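PDB 4FDB: probable primosomal replication protein n from Ralstonia solanacearum, which probably helps restart stalled replication forks by binding single-stranded DNA and stabilising the PriA helicase there during primosome assembly. Local coordinates for residues 5-10 with 46-51; 15-20 with 25-30; 29-34 with 87-92. The protein carries 3 engineered substitutions. All blocks are in the same frame, centred on the assembly; numbering follows the deposited sequence. Where two conformers were deposited one is given.

In the fold
The three contacts show how a small OB-fold barrel divides its chemistry between core and surface. Contacts 1 and 3 lie deep inside, their centres about 6 Å apart, and join strands that are not neighbours in the sheet through apolar side chains alone. Their strands are also tied directly, since 46-51 pairs with 29-34 through backbone hydrogen bonds. Contact 2 lies farther from the middle, its centre about 18 Å from that of contact 1. It closes the hairpin of strands 3-19 and 25-37 with backbone bonds, an arginine-asparagine pair and a water. Strand 3-19 thus serves contacts 1 and 2, and strand 25-37 serves contacts 2 and 3.

Contact 1 (5-10 with 46-51); sequences LQLVAT and VEFSIE
L7 spreads its two methyl groups over two residues of the facing strand, CD1 reaching the F48 ring and CD2 reaching I50. The arrangement belongs to the interior of an OB-fold barrel, in which strands separated by a third one in the curled sheet meet across the core. Here strand 25-37 lies between the two partners in strand order, and the segments 5-10 and 46-51 run almost at right angles (87°), their axes 9.0 Å apart at closest. That gap is too wide for backbone pairing and is bridged by side chains from both walls.

L7 and F48 approach from opposite directions. L7 CD1 lies 4.0 Å from F48 CZ, at the far end of the ring, and meets the ring obliquely. F48 sets out less directly: its CG sits between the backbone N and the carbonyl carbon (chi1 63°), a turn that swings the ring inward although the CB bond does not aim at strand 5-10. V46 CG1, from the same strand, abuts an edge of this ring in its plane, and Y33 of the intervening strand meets it with its own ring turned by about 25°. F48 is therefore flanked by V46 of its own strand and Y33 of the next as well as by L7.

The other branch of the leucine, L7 CD2, comes 4.0 Å from I50 CG2, the two side chains slanting past one another. The backbone of strand 5-10 meanwhile faces other partners: L5 and L7 bond to G75 and C73 of strand 70-79, and residues 5-7 form an antiparallel ladder with the second subunit, carrying the sheet across the dimer. Nearer the N-terminal end, the fit ends with a looser touch, L5 CD2 against I50 CD1 at 4.4 Å.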
loop_
_atom_site.group_PDB
_atom_site.type_symbol
_atom_site.label_atom_id
_atom_site.label_comp_id
_atom_site.label_asym_id
_atom_site.label_seq_id
_atom_site.Cartn_x
_atom_site.Cartn_y
_atom_site.Cartn_z
ATOM N N LEU A 5 5.923 1.111 0.777
ATOM C CA LEU A 5 5.236 1.294 -0.487
ATOM C C LEU A 5 6.066 2.247 -1.343
ATOM O O LEU A 5 6.499 3.294 -0.861
ATOM C CB LEU A 5 3.852 1.909 -0.259
ATOM C CG LEU A 5 3.086 2.230 -1.558
ATOM C CD1 LEU A 5 2.809 0.946 -2.334
ATOM C CD2 LEU A 5 1.775 2.967 -1.299
ATOM N N GLN A 6 6.309 1.861 -2.591
ATOM C CA GLN A 6 6.911 2.759 -3.579
ATOM C C GLN A 6 5.849 3.012 -4.624
ATOM O O GLN A 6 5.263 2.076 -5.142
ATOM C CB GLN A 6 8.094 2.087 -4.257
ATOM C CG GLN A 6 9.224 1.673 -3.337
ATOM C CD GLN A 6 10.186 0.744 -4.038
ATOM O OE1 GLN A 6 10.036 -0.477 -3.992
ATOM N NE2 GLN A 6 11.174 1.321 -4.716
ATOM N N LEU A 7 5.602 4.276 -4.943
ATOM C CA LEU A 7 4.511 4.590 -5.834
ATOM C C LEU A 7 4.893 5.814 -6.644
ATOM O O LEU A 7 5.351 6.802 -6.084
ATOM C CB LEU A 7 3.242 4.864 -5.026
ATOM C CG LEU A 7 1.925 4.886 -5.824
ATOM C CD1 LEU A 7 1.620 3.494 -6.365
ATOM C CD2 LEU A 7 0.780 5.359 -4.960
ATOM N N VAL A 8 4.745 5.725 -7.959
ATOM C CA VAL A 8 4.848 6.910 -8.803
ATOM C C VAL A 8 3.429 7.327 -9.141
ATOM O O VAL A 8 2.689 6.557 -9.741
ATOM C CB VAL A 8 5.610 6.614 -10.090
ATOM C CG1 VAL A 8 5.432 7.764 -11.094
ATOM C CG2 VAL A 8 7.077 6.391 -9.779
ATOM N N ALA A 9 3.042 8.539 -8.759
ATOM C CA ALA A 9 1.634 8.911 -8.837
ATOM C C ALA A 9 1.478 10.414 -8.973
ATOM O O ALA A 9 2.374 11.172 -8.625
ATOM C CB ALA A 9 0.892 8.417 -7.604
ATOM N N THR A 10 0.326 10.831 -9.486
ATOM C CA THR A 10 0.046 12.238 -9.711
ATOM C C THR A 10 -0.621 12.843 -8.482
ATOM O O THR A 10 -1.562 12.274 -7.939
ATOM C CB THR A 10 -0.893 12.389 -10.912
ATOM O OG1 THR A 10 -0.264 11.816 -12.063
ATOM C CG2 THR A 10 -1.222 13.859 -11.178
ATOM N N VAL A 46 -3.592 -0.943 -14.196
ATOM C CA VAL A 46 -4.013 -0.700 -12.829
ATOM C C VAL A 46 -4.229 0.792 -12.689
ATOM O O VAL A 46 -3.383 1.578 -13.112
ATOM C CB VAL A 46 -2.938 -1.164 -11.823
ATOM C CG1 VAL A 46 -3.291 -0.714 -10.400
ATOM C CG2 VAL A 46 -2.771 -2.682 -11.886
ATOM N N GLU A 47 -5.373 1.188 -12.135
ATOM C CA GLU A 47 -5.604 2.597 -11.830
ATOM C C GLU A 47 -6.359 2.719 -10.519
ATOM O O GLU A 47 -7.368 2.050 -10.320
ATOM C CB GLU A 47 -6.392 3.284 -12.948
ATOM C CG GLU A 47 -5.667 3.306 -14.291
ATOM C CD GLU A 47 -6.378 4.131 -15.352
ATOM O OE1 GLU A 47 -7.428 4.746 -15.040
ATOM O OE2 GLU A 47 -5.890 4.152 -16.505
ATOM N N PHE A 48 -5.869 3.564 -9.630
ATOM C CA PHE A 48 -6.562 3.819 -8.376
ATOM C C PHE A 48 -6.114 5.155 -7.817
ATOM O O PHE A 48 -5.114 5.731 -8.266
ATOM C CB PHE A 48 -6.288 2.688 -7.351
ATOM C CG PHE A 48 -4.843 2.554 -6.952
ATOM C CD1 PHE A 48 -4.346 3.231 -5.838
ATOM C CD2 PHE A 48 -3.986 1.732 -7.669
ATOM C CE1 PHE A 48 -3.015 3.111 -5.464
ATOM C CE2 PHE A 48 -2.653 1.616 -7.299
ATOM C CZ PHE A 48 -2.170 2.292 -6.196
ATOM N N SER A 49 -6.851 5.642 -6.827
ATOM C CA SER A 49 -6.418 6.806 -6.077
ATOM C C SER A 49 -6.195 6.371 -4.638
ATOM O O SER A 49 -6.799 5.398 -4.180
ATOM C CB SER A 49 -7.466 7.903 -6.146
ATOM O OG SER A 49 -7.575 8.373 -7.484
ATOM N N ILE A 50 -5.310 7.071 -3.946
ATOM C CA ILE A 50 -4.992 6.688 -2.571
ATOM C C ILE A 50 -4.780 7.936 -1.719
ATOM O O ILE A 50 -4.176 8.913 -2.164
ATOM C CB ILE A 50 -3.764 5.753 -2.536
ATOM C CG1 ILE A 50 -3.552 5.176 -1.133
ATOM C CG2 ILE A 50 -2.517 6.477 -3.070
ATOM C CD1 ILE A 50 -2.418 4.138 -1.073
ATOM N N GLU A 51 -5.332 7.926 -0.505
ATOM C CA GLU A 51 -5.087 9.015 0.424
ATOM C C GLU A 51 -3.672 8.917 0.961
ATOM O O GLU A 51 -3.207 7.833 1.313
ATOM C CB GLU A 51 -6.098 8.961 1.579
ATOM C CG GLU A 51 -7.532 9.278 1.148
ATOM C CD GLU A 51 -7.781 10.771 0.943
ATOM O OE1 GLU A 51 -6.896 11.584 1.299
ATOM O OE2 GLU A 51 -8.864 11.137 0.425
#

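Contact 2 (15-20 with 25-30); sequences EVMRYT and PIVNCL
R18 holds N28 side-on across a β-hairpin of the OB fold, its NE and NH2 both donating to N28 OD1 at 2.9 Å. R18 CG sits between the backbone N and the carbonyl carbon (chi1 62°), and the chain then runs extended to NE, carrying the guanidinium along to N28. The guanidinium and amide planes are only 17° apart, and NH2 addresses a lone pair of OD1 in the carbonyl plane. I26, on the same face of the sheet as R18, lays CG2 over one face of the guanidinium, toward its rim.

Beneath, R18 and I26 form an antiparallel hydrogen-bonded pair: R18 N donates to I26 O at 3.1 Å and I26 N to R18 O at 2.8 Å. On the other side of the sheet, P25 CB is touched by the selenium of M17, a selenomethionine, and by Y19 CE1, while M17 CE reaches V27 CG2. Helix 57-62 backs this side through A59.

Farther out, T20 OG1 bonds to V24 N in the turn. E15 N donates an almost straight bond to N28 O (173°). Toward E15 a water links the two chain segments, giving its hydrogens to V16 O and I26 O and accepting one from N28 N at 3.0 Å.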
loop_
_atom_site.group_PDB
_atom_site.type_symbol
_atom_site.label_atom_id
_atom_site.label_comp_id
_atom_site.label_asym_id
_atom_site.label_seq_id
_atom_site.Cartn_x
_atom_site.Cartn_y
_atom_site.Cartn_z
ATOM N N GLU A 15 -4.884 19.171 1.061
ATOM C CA GLU A 15 -5.626 19.951 2.033
ATOM C C GLU A 15 -4.734 21.014 2.647
ATOM O O GLU A 15 -3.507 20.923 2.575
ATOM C CB GLU A 15 -6.135 19.036 3.146
ATOM C CG GLU A 15 -6.988 17.877 2.665
ATOM C CD GLU A 15 -8.281 18.339 2.032
ATOM O OE1 GLU A 15 -8.833 19.360 2.490
ATOM O OE2 GLU A 15 -8.746 17.690 1.072
ATOM N N VAL A 16 -5.356 22.015 3.260
ATOM C CA VAL A 16 -4.622 23.056 3.965
ATOM C C VAL A 16 -3.830 22.366 5.068
ATOM O O VAL A 16 -4.309 21.407 5.649
ATOM C CB VAL A 16 -5.583 24.090 4.579
ATOM C CG1 VAL A 16 -4.838 25.077 5.461
ATOM C CG2 VAL A 16 -6.323 24.836 3.478
HETATM N N MSE A 17 -2.612 22.834 5.318
HETATM C CA MSE A 17 -1.776 22.291 6.383
HETATM C C MSE A 17 -2.470 22.383 7.737
HETATM O O MSE A 17 -3.090 23.401 8.065
HETATM C CB MSE A 17 -0.459 23.068 6.427
HETATM C CG MSE A 17 0.510 22.653 7.510
HETATM SE SE MSE A 17 2.170 23.676 7.288
HETATM C CE MSE A 17 2.786 22.791 5.661
ATOM N N ARG A 18 -2.365 21.309 8.514
ATOM C CA ARG A 18 -2.854 21.275 9.888
ATOM C C ARG A 18 -1.710 20.800 10.782
ATOM O O ARG A 18 -0.637 20.458 10.290
ATOM C CB ARG A 18 -4.051 20.328 10.012
ATOM C CG ARG A 18 -3.734 18.888 9.668
ATOM C CD ARG A 18 -4.986 18.026 9.743
ATOM N NE ARG A 18 -4.748 16.674 9.256
ATOM C CZ ARG A 18 -4.372 15.658 10.025
ATOM N NH1 ARG A 18 -4.179 15.842 11.324
ATOM N NH2 ARG A 18 -4.188 14.455 9.498
ATOM N N TYR A 19 -1.932 20.788 12.090
ATOM C CA TYR A 19 -0.864 20.473 13.024
ATOM C C TYR A 19 -1.347 19.477 14.062
ATOM O O TYR A 19 -2.495 19.537 14.496
ATOM C CB TYR A 19 -0.369 21.746 13.720
ATOM C CG TYR A 19 0.113 22.787 12.739
ATOM C CD1 TYR A 19 1.468 22.957 12.483
ATOM C CD2 TYR A 19 -0.792 23.575 12.042
ATOM C CE1 TYR A 19 1.907 23.897 11.560
ATOM C CE2 TYR A 19 -0.363 24.509 11.118
ATOM C CZ TYR A 19 0.983 24.665 10.883
ATOM O OH TYR A 19 1.395 25.603 9.964
ATOM N N THR A 20 -0.467 18.559 14.440
ATOM C CA THR A 20 -0.718 17.704 15.598
ATOM C C THR A 20 -0.644 18.542 16.871
ATOM O O THR A 20 -0.163 19.676 16.857
ATOM C CB THR A 20 0.330 16.583 15.712
ATOM O OG1 THR A 20 1.577 17.145 16.143
ATOM C CG2 THR A 20 0.497 15.857 14.396
ATOM N N PRO A 25 3.544 19.629 11.593
ATOM C CA PRO A 25 2.621 19.877 10.483
ATOM C C PRO A 25 2.298 18.623 9.690
ATOM O O PRO A 25 3.169 17.783 9.484
ATOM C CB PRO A 25 3.390 20.858 9.591
ATOM C CG PRO A 25 4.823 20.628 9.895
ATOM C CD PRO A 25 4.898 20.145 11.332
ATOM N N ILE A 26 1.056 18.535 9.227
ATOM C CA ILE A 26 0.608 17.437 8.381
ATOM C C ILE A 26 -0.103 18.005 7.176
ATOM O O ILE A 26 -0.961 18.868 7.326
ATOM C CB ILE A 26 -0.460 16.618 9.098
ATOM C CG1 ILE A 26 0.037 16.157 10.469
ATOM C CG2 ILE A 26 -0.923 15.462 8.213
ATOM C CD1 ILE A 26 1.076 15.096 10.401
ATOM N N VAL A 27 0.243 17.511 5.992
ATOM C CA VAL A 27 -0.529 17.812 4.787
ATOM C C VAL A 27 -1.124 16.516 4.253
ATOM O O VAL A 27 -0.396 15.612 3.854
ATOM C CB VAL A 27 0.326 18.519 3.703
ATOM C CG1 VAL A 27 -0.415 18.572 2.365
ATOM C CG2 VAL A 27 0.693 19.934 4.152
ATOM N N ASN A 28 -2.449 16.423 4.293
ATOM C CA ASN A 28 -3.170 15.320 3.676
ATOM C C ASN A 28 -3.340 15.573 2.192
ATOM O O ASN A 28 -3.586 16.697 1.776
ATOM C CB ASN A 28 -4.543 15.171 4.314
ATOM C CG ASN A 28 -4.467 14.574 5.701
ATOM O OD1 ASN A 28 -4.347 15.291 6.688
ATOM N ND2 ASN A 28 -4.538 13.252 5.778
ATOM N N CYS A 29 -3.217 14.527 1.392
ATOM C CA CYS A 29 -3.407 14.702 -0.040
ATOM C C CYS A 29 -4.006 13.457 -0.663
ATOM O O CYS A 29 -4.194 12.437 0.004
ATOM C CB CYS A 29 -2.092 15.084 -0.712
ATOM S SG CYS A 29 -0.785 13.884 -0.527
ATOM N N LEU A 30 -4.363 13.575 -1.937
ATOM C CA LEU A 30 -4.880 12.455 -2.701
ATOM C C LEU A 30 -3.942 12.271 -3.878
ATOM O O LEU A 30 -3.622 13.244 -4.590
ATOM C CB LEU A 30 -6.281 12.792 -3.224
ATOM C CG LEU A 30 -7.018 11.712 -4.024
ATOM C CD1 LEU A 30 -7.319 10.507 -3.143
ATOM C CD2 LEU A 30 -8.298 12.276 -4.613
HETATM O O HOH W 1 -3.652 18.643 5.850
#

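Contact 3 (29-34 with 87-92); sequences CLLSYS and LVFHIS
Strands 25-37 and 87-96 flank strand 44-55 in the sheet of the OB fold, and their inward side chains meet in the barrel interior. The closest CA atoms, those of L31 and F89, are 9.4 Å apart, so side chains must span the distance. A single methyl does so: L31 CD1 lies 4.0 Å from F89 CD2 and 4.3 Å from I91 CD1.

L31 and F89 cross at about a right angle, and the methyl comes to the ring obliquely. With its CG opposite the backbone N (chi1 177°), F89 extends into the interior. I91, two residues on, sets its CG1 over one face of the same ring, 4.1 Å above the plane. Two residues of one strand thereby present a joint apolar surface to the tip of L31.

The surroundings continue this pattern: L31 also packs on A52 of the strand between, F89 on C73 of strand 70-79, and I91 on M58 of helix 57-62. The backbone of L31 is tied to I50. Because carbon meets carbon alone between these three buried residues, the contact itself rests on exclusion of water and on shape, while directional bonding is left to the backbones, each strand pairing with strand 44-55.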
loop_
_atom_site.group_PDB
_atom_site.type_symbol
_atom_site.label_atom_id
_atom_site.label_comp_id
_atom_site.label_asym_id
_atom_site.label_seq_id
_atom_site.Cartn_x
_atom_site.Cartn_y
_atom_site.Cartn_z
ATOM N N CYS A 29 -3.217 14.527 1.392
ATOM C CA CYS A 29 -3.407 14.702 -0.040
ATOM C C CYS A 29 -4.006 13.457 -0.663
ATOM O O CYS A 29 -4.194 12.437 0.004
ATOM C CB CYS A 29 -2.092 15.084 -0.712
ATOM S SG CYS A 29 -0.785 13.884 -0.527
ATOM N N LEU A 30 -4.363 13.575 -1.937
ATOM C CA LEU A 30 -4.880 12.455 -2.701
ATOM C C LEU A 30 -3.942 12.271 -3.878
ATOM O O LEU A 30 -3.622 13.244 -4.590
ATOM C CB LEU A 30 -6.281 12.792 -3.224
ATOM C CG LEU A 30 -7.018 11.712 -4.024
ATOM C CD1 LEU A 30 -7.319 10.507 -3.143
ATOM C CD2 LEU A 30 -8.298 12.276 -4.613
ATOM N N LEU A 31 -3.513 11.034 -4.086
ATOM C CA LEU A 31 -2.649 10.676 -5.213
ATOM C C LEU A 31 -3.403 9.777 -6.170
ATOM O O LEU A 31 -4.265 9.018 -5.762
ATOM C CB LEU A 31 -1.417 9.924 -4.710
ATOM C CG LEU A 31 -0.576 10.696 -3.701
ATOM C CD1 LEU A 31 0.548 9.811 -3.198
ATOM C CD2 LEU A 31 -0.015 11.962 -4.336
ATOM N N SER A 32 -3.072 9.857 -7.451
ATOM C CA SER A 32 -3.730 9.031 -8.450
ATOM C C SER A 32 -2.661 8.244 -9.152
ATOM O O SER A 32 -1.735 8.833 -9.724
ATOM C CB SER A 32 -4.424 9.920 -9.490
ATOM O OG SER A 32 -4.929 9.141 -10.562
ATOM N N TYR A 33 -2.797 6.923 -9.117
ATOM C CA TYR A 33 -1.895 6.026 -9.812
ATOM C C TYR A 33 -2.516 5.510 -11.104
ATOM O O TYR A 33 -3.684 5.103 -11.141
ATOM C CB TYR A 33 -1.502 4.820 -8.921
ATOM C CG TYR A 33 -0.639 3.833 -9.682
ATOM C CD1 TYR A 33 0.739 3.987 -9.742
ATOM C CD2 TYR A 33 -1.212 2.774 -10.391
ATOM C CE1 TYR A 33 1.522 3.107 -10.482
ATOM C CE2 TYR A 33 -0.434 1.894 -11.116
ATOM C CZ TYR A 33 0.928 2.075 -11.166
ATOM O OH TYR A 33 1.692 1.195 -11.901
ATOM N N SER A 34 -1.716 5.490 -12.166
ATOM C CA SER A 34 -2.122 4.891 -13.432
ATOM C C SER A 34 -0.930 4.224 -14.116
ATOM O O SER A 34 0.020 4.891 -14.531
ATOM C CB SER A 34 -2.742 5.940 -14.355
ATOM O OG SER A 34 -1.832 6.996 -14.599
ATOM N N LEU A 87 -7.041 3.175 5.285
ATOM C CA LEU A 87 -5.590 3.307 5.343
ATOM C C LEU A 87 -5.120 4.592 4.672
ATOM O O LEU A 87 -5.794 5.150 3.822
ATOM C CB LEU A 87 -4.903 2.124 4.665
ATOM C CG LEU A 87 -5.143 0.733 5.249
ATOM C CD1 LEU A 87 -4.236 -0.251 4.521
ATOM C CD2 LEU A 87 -4.882 0.726 6.749
ATOM N N VAL A 88 -3.933 5.030 5.060
ATOM C CA VAL A 88 -3.340 6.219 4.493
ATOM C C VAL A 88 -1.883 5.916 4.169
ATOM O O VAL A 88 -1.216 5.204 4.920
ATOM C CB VAL A 88 -3.466 7.407 5.472
ATOM C CG1 VAL A 88 -2.832 7.078 6.821
ATOM C CG2 VAL A 88 -2.847 8.664 4.884
ATOM N N PHE A 89 -1.403 6.440 3.044
ATOM C CA PHE A 89 -0.007 6.311 2.635
ATOM C C PHE A 89 0.823 7.437 3.265
ATOM O O PHE A 89 0.715 8.591 2.858
ATOM C CB PHE A 89 0.043 6.367 1.102
ATOM C CG PHE A 89 1.438 6.313 0.496
ATOM C CD1 PHE A 89 2.509 5.735 1.163
ATOM C CD2 PHE A 89 1.653 6.829 -0.779
ATOM C CE1 PHE A 89 3.777 5.689 0.576
ATOM C CE2 PHE A 89 2.911 6.799 -1.369
ATOM C CZ PHE A 89 3.978 6.222 -0.693
ATOM N N HIS A 90 1.638 7.107 4.264
ATOM C CA HIS A 90 2.537 8.102 4.856
ATOM C C HIS A 90 3.781 8.224 3.996
ATOM O O HIS A 90 4.540 7.272 3.850
ATOM C CB HIS A 90 2.956 7.693 6.272
ATOM C CG HIS A 90 1.886 7.857 7.301
ATOM N ND1 HIS A 90 2.033 8.678 8.400
ATOM C CD2 HIS A 90 0.670 7.276 7.428
ATOM C CE1 HIS A 90 0.949 8.610 9.149
ATOM N NE2 HIS A 90 0.107 7.759 8.586
ATOM N N ILE A 91 4.013 9.401 3.427
ATOM C CA ILE A 91 5.138 9.569 2.533
ATOM C C ILE A 91 6.369 9.942 3.327
ATOM O O ILE A 91 6.359 10.924 4.068
ATOM C CB ILE A 91 4.840 10.672 1.498
ATOM C CG1 ILE A 91 3.614 10.269 0.673
ATOM C CG2 ILE A 91 6.043 10.897 0.610
ATOM C CD1 ILE A 91 3.004 11.433 -0.122
ATOM N N SER A 92 7.431 9.155 3.199
ATOM C CA SER A 92 8.644 9.467 3.941
ATOM C C SER A 92 9.724 10.037 3.030
ATOM O O SER A 92 10.707 10.616 3.497
ATOM C CB SER A 92 9.161 8.238 4.689
ATOM O OG SER A 92 9.511 7.209 3.789
#